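Local coordinates for PpBBE-like 1 D396N (Physcomitrella patens subsp. patens, PDB 6EO5), which belongs to the berberine bridge enzyme family and oxidises cellobiose, probably with the help of its bicovalently attached FAD, at residues A255-Y258 with V264-L267; A233-N238 with F257-S262. All blocks are in the same frame, centred on the assembly; numbering follows the deposited sequence.

Contact 1 of 2, residues A255-Y258 with V264-L267; sequences AAFY and VSWL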
# COMPACT_ATOMS: atom_id res chain seq x y z
N ALA A 255 3.09 -13.90 6.80
CA ALA A 255 2.94 -13.52 8.19
C ALA A 255 3.51 -12.13 8.40
O ALA A 255 4.32 -11.64 7.61
CB ALA A 255 3.63 -14.50 9.14
N ALA A 256 3.07 -11.51 9.48
CA ALA A 256 3.54 -10.20 9.90
C ALA A 256 3.69 -10.22 11.41
O ALA A 256 2.88 -10.84 12.11
CB ALA A 256 2.59 -9.08 9.48
N PHE A 257 4.73 -9.57 11.90
CA PHE A 257 4.94 -9.42 13.33
C PHE A 257 4.56 -8.00 13.77
O PHE A 257 4.72 -7.03 13.03
CB PHE A 257 6.40 -9.73 13.68
CG PHE A 257 6.66 -9.92 15.14
CD1 PHE A 257 6.59 -11.18 15.71
CD2 PHE A 257 7.00 -8.83 15.94
CE1 PHE A 257 6.85 -11.36 17.07
CE2 PHE A 257 7.27 -9.00 17.29
CZ PHE A 257 7.19 -10.27 17.86
N TYR A 258 4.04 -7.89 15.00
CA TYR A 258 3.59 -6.62 15.55
C TYR A 258 4.19 -6.42 16.93
O TYR A 258 4.51 -7.37 17.64
CB TYR A 258 2.05 -6.55 15.60
CG TYR A 258 1.48 -5.35 16.33
CD1 TYR A 258 1.40 -5.33 17.73
CD2 TYR A 258 0.99 -4.25 15.63
CE1 TYR A 258 0.89 -4.23 18.41
CE2 TYR A 258 0.47 -3.14 16.31
CZ TYR A 258 0.42 -3.15 17.69
OH TYR A 258 -0.09 -2.07 18.38
N VAL A 264 2.57 -4.94 23.97
CA VAL A 264 1.92 -5.94 23.12
C VAL A 264 2.87 -6.37 22.01
O VAL A 264 3.63 -5.55 21.47
CB VAL A 264 0.61 -5.37 22.55
CG1 VAL A 264 -0.05 -6.37 21.61
CG2 VAL A 264 -0.32 -4.98 23.67
N SER A 265 2.86 -7.66 21.68
CA SER A 265 3.52 -8.16 20.49
C SER A 265 2.76 -9.39 19.98
O SER A 265 2.16 -10.13 20.77
CB SER A 265 4.99 -8.52 20.74
OG SER A 265 5.11 -9.60 21.65
N TRP A 266 2.80 -9.61 18.67
CA TRP A 266 2.14 -10.79 18.13
C TRP A 266 2.74 -11.19 16.80
O TRP A 266 3.42 -10.41 16.13
CB TRP A 266 0.62 -10.58 18.00
CG TRP A 266 0.12 -9.62 16.93
CD1 TRP A 266 0.27 -9.74 15.56
CD2 TRP A 266 -0.66 -8.43 17.14
NE1 TRP A 266 -0.35 -8.68 14.93
CE2 TRP A 266 -0.93 -7.87 15.87
CE3 TRP A 266 -1.16 -7.79 18.28
CZ2 TRP A 266 -1.67 -6.70 15.72
CZ3 TRP A 266 -1.90 -6.63 18.12
CH2 TRP A 266 -2.14 -6.10 16.85
N LEU A 267 2.49 -12.45 16.43
CA LEU A 267 2.71 -12.94 15.08
C LEU A 267 1.35 -13.29 14.52
O LEU A 267 0.60 -14.04 15.14
CB LEU A 267 3.62 -14.17 15.07
CG LEU A 267 3.80 -14.82 13.70
CD1 LEU A 267 4.43 -13.84 12.71
CD2 LEU A 267 4.63 -16.08 13.80

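Contact 2 of 2, residues A233-N238 with F257-S262; sequences AVLFKN and FYMDPS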
# COMPACT_ATOMS: atom_id res chain seq x y z
N ALA A 233 8.66 -7.66 28.71
CA ALA A 233 9.88 -8.41 28.95
C ALA A 233 10.16 -9.47 27.89
O ALA A 233 11.32 -9.87 27.74
CB ALA A 233 9.83 -9.06 30.33
N VAL A 234 9.15 -9.92 27.15
CA VAL A 234 9.35 -10.99 26.18
C VAL A 234 9.49 -10.45 24.76
O VAL A 234 9.44 -11.24 23.80
CB VAL A 234 8.23 -12.04 26.27
CG1 VAL A 234 8.13 -12.58 27.69
CG2 VAL A 234 6.88 -11.47 25.83
N LEU A 235 9.68 -9.14 24.59
CA LEU A 235 9.74 -8.55 23.25
C LEU A 235 10.99 -9.01 22.49
O LEU A 235 10.91 -9.35 21.31
CB LEU A 235 9.71 -7.03 23.34
CG LEU A 235 8.39 -6.41 23.81
CD1 LEU A 235 8.56 -4.92 24.03
CD2 LEU A 235 7.29 -6.71 22.80
N PHE A 236 12.15 -8.99 23.14
CA PHE A 236 13.36 -9.45 22.48
C PHE A 236 13.23 -10.91 22.07
O PHE A 236 13.52 -11.28 20.92
CB PHE A 236 14.58 -9.27 23.39
CG PHE A 236 15.85 -9.75 22.77
CD1 PHE A 236 16.24 -11.09 22.87
CD2 PHE A 236 16.65 -8.88 22.05
CE1 PHE A 236 17.39 -11.53 22.28
CE2 PHE A 236 17.82 -9.33 21.45
CZ PHE A 236 18.19 -10.65 21.57
N LYS A 237 12.79 -11.75 23.01
CA LYS A 237 12.67 -13.17 22.74
C LYS A 237 11.71 -13.43 21.59
O LYS A 237 12.01 -14.21 20.67
CB LYS A 237 12.23 -13.89 24.02
CG LYS A 237 12.43 -15.40 24.01
CD LYS A 237 11.92 -16.03 25.31
CE LYS A 237 11.94 -17.55 25.22
NZ LYS A 237 13.33 -18.07 25.07
N ASN A 238 10.54 -12.78 21.61
CA ASN A 238 9.56 -13.02 20.55
C ASN A 238 10.07 -12.53 19.20
O ASN A 238 9.95 -13.24 18.20
CB ASN A 238 8.22 -12.36 20.88
CG ASN A 238 7.58 -12.92 22.14
OD1 ASN A 238 8.07 -13.89 22.71
ND2 ASN A 238 6.49 -12.31 22.57
N PHE A 257 4.73 -9.57 11.90
CA PHE A 257 4.94 -9.42 13.33
C PHE A 257 4.56 -8.00 13.77
O PHE A 257 4.72 -7.03 13.03
CB PHE A 257 6.40 -9.73 13.68
CG PHE A 257 6.66 -9.92 15.14
CD1 PHE A 257 6.59 -11.18 15.71
CD2 PHE A 257 7.00 -8.83 15.94
CE1 PHE A 257 6.85 -11.36 17.07
CE2 PHE A 257 7.27 -9.00 17.29
CZ PHE A 257 7.19 -10.27 17.86
N TYR A 258 4.04 -7.89 15.00
CA TYR A 258 3.59 -6.62 15.55
C TYR A 258 4.19 -6.42 16.93
O TYR A 258 4.51 -7.37 17.64
CB TYR A 258 2.05 -6.55 15.60
CG TYR A 258 1.48 -5.35 16.33
CD1 TYR A 258 1.40 -5.33 17.73
CD2 TYR A 258 0.99 -4.25 15.63
CE1 TYR A 258 0.89 -4.23 18.41
CE2 TYR A 258 0.47 -3.14 16.31
CZ TYR A 258 0.42 -3.15 17.69
OH TYR A 258 -0.09 -2.07 18.38
N MET A 259 4.31 -5.15 17.32
CA MET A 259 5.01 -4.76 18.53
C MET A 259 4.65 -3.30 18.79
O MET A 259 4.52 -2.53 17.84
CB MET A 259 6.52 -4.95 18.34
CG MET A 259 7.41 -4.57 19.47
SD MET A 259 9.15 -4.76 18.99
CE MET A 259 9.20 -6.49 18.56
N ASP A 260 4.47 -2.92 20.05
CA ASP A 260 4.17 -1.53 20.35
C ASP A 260 4.66 -1.20 21.76
O ASP A 260 4.95 -2.12 22.55
CB ASP A 260 2.67 -1.21 20.15
CG ASP A 260 1.77 -1.76 21.24
OD1 ASP A 260 2.15 -1.79 22.43
OD2 ASP A 260 0.63 -2.14 20.89
N PRO A 261 4.79 0.09 22.11
CA PRO A 261 5.47 0.46 23.37
C PRO A 261 4.70 0.12 24.63
O PRO A 261 5.29 0.18 25.72
CB PRO A 261 5.67 1.98 23.24
CG PRO A 261 5.52 2.26 21.77
CD PRO A 261 4.52 1.27 21.28
N SER A 262 3.43 -0.24 24.54
CA SER A 262 2.70 -0.72 25.70
C SER A 262 3.07 -2.15 26.09
O SER A 262 2.63 -2.62 27.14
CB SER A 262 1.19 -0.65 25.45
OG SER A 262 0.74 -1.74 24.66

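Contact 1 of 2, residues A255-Y258 with V264-L267
F257 and Y258 of A255-Y258 pair with L267 and W266 of V264-L267 in antiparallel register, the two strands running at 170° to each other with axes 4.7 Å apart. Y258 and W266 form a hydrogen-bonded pair: Y258 N donates to W266 O at 2.8 Å, and W266 N returns the bond to Y258 O at 3.0 Å. F257 and L267 make the neighbouring non-hydrogen-bonded pair.

On the face bearing Y258 and W266, the phenol ring makes a face-to-face stack on the indole. Its centroid is 3.8 Å from that of the W266 six-membered ring, with the planes only 9° apart, and W266 CH2 sits over the middle of the phenol ring. W266 CG lies between its backbone N and carbonyl carbon (chi1 70°), a setting that leans the indole back across the neighbouring strand and beneath Y258. The methylene of Y258 extends the overlap, CB making a CH-pi contact 3.3 Å from the centroid of the indole five-membered ring. Broad flat side chains suit such a cross-strand pair. K226 adds a cation-pi partner to the indole, V264 CG1 comes within 4.0 Å of Y258 CE1, and the phenol hydroxyl has D260 as partner.

The other face, which also carries the hydroxyl of S265, is mostly apolar and is covered by helix 235-246. Here L267 CD1 reaches A255 CB at 3.7 Å, the small alanine methyl letting the branched leucine come close, while W266 O sits over one face of the F257 ring, toward its rim, 3.3 Å from F257 CD1. W245 of the helix packs on both A255 and L267. This two-faced pairing is that of a beta hairpin, inside the seven-stranded antiparallel sheet that, as in related flavoprotein oxidases, probably belongs to the substrate domain.

Contact 2 of 2, residues A233-N238 with F257-S262
Helix-on-sheet packing brings L235 and N238, in the first turn of helix 235-246, against F257 and M259 at the end of strand 253-259. The helix begins just after V234, its N-cap residue, and its first turn includes the backbone bond from N238 N to V234 O. No hydrogen bond crosses between the two segments, so the fit rests on van der Waals contact.

The methyl CD2 of L235 meets the middle of the methionine chain, 4.0 Å from M259 CG, and the two side chains pass at a slant. M259 CG is anti to the backbone N (chi1 179°) and goes out from the strand toward the helix, and the bend at chi3 (-59°) turns only the terminal methyl CE aside. An unbranched, flexible chain suits this position, where M355 of helix 345-355 packs against both residues.

Three residues on from L235, N238 is turned toward the strand and puts its CB at the edge of the F257 ring, in the ring plane and 3.8 Å from CZ. N238 O approaches the same ring obliquely, 3.8 Å from CE1. The aliphatic root of the asparagine thus serves the apolar contact, while its buried amide is satisfied on both sides: OD1 accepts from A290 N, and ND2 bonds to the hydroxyl of S265.

Beyond M259 the chain leaves the sheet and turns at D260, P261 and S262. An aspartate fits this place because its two oxygens serve different neighbours, which probably favours its charged form. The Y258 hydroxyl donates at 2.6 Å to the anti lone pair of D260 OD2, whereas D260 OD1 accepts on its syn side from S262 OG, also at 2.6 Å, and weakly from S262 N.

In the fold
Strand 253-259 serves both contacts, whose centres lie about 8 Å apart. F257 links them, since its ring is held between the hairpin partner of contact 1 and the helix of contact 2. They are also tied directly, through the bond between S265 OG and N238 ND2 (3.2 Å) and through S265 CB, which packs at 3.6 Å against L235 CD2. The turn at D260 leads from the strand toward V264, where the return strand starts. The sheet separates the flavin from helix 235-246: the side chain of A256 is about 9 Å from the bound FAD, whereas that of F257, pointing to the helix, is about 14 Å away.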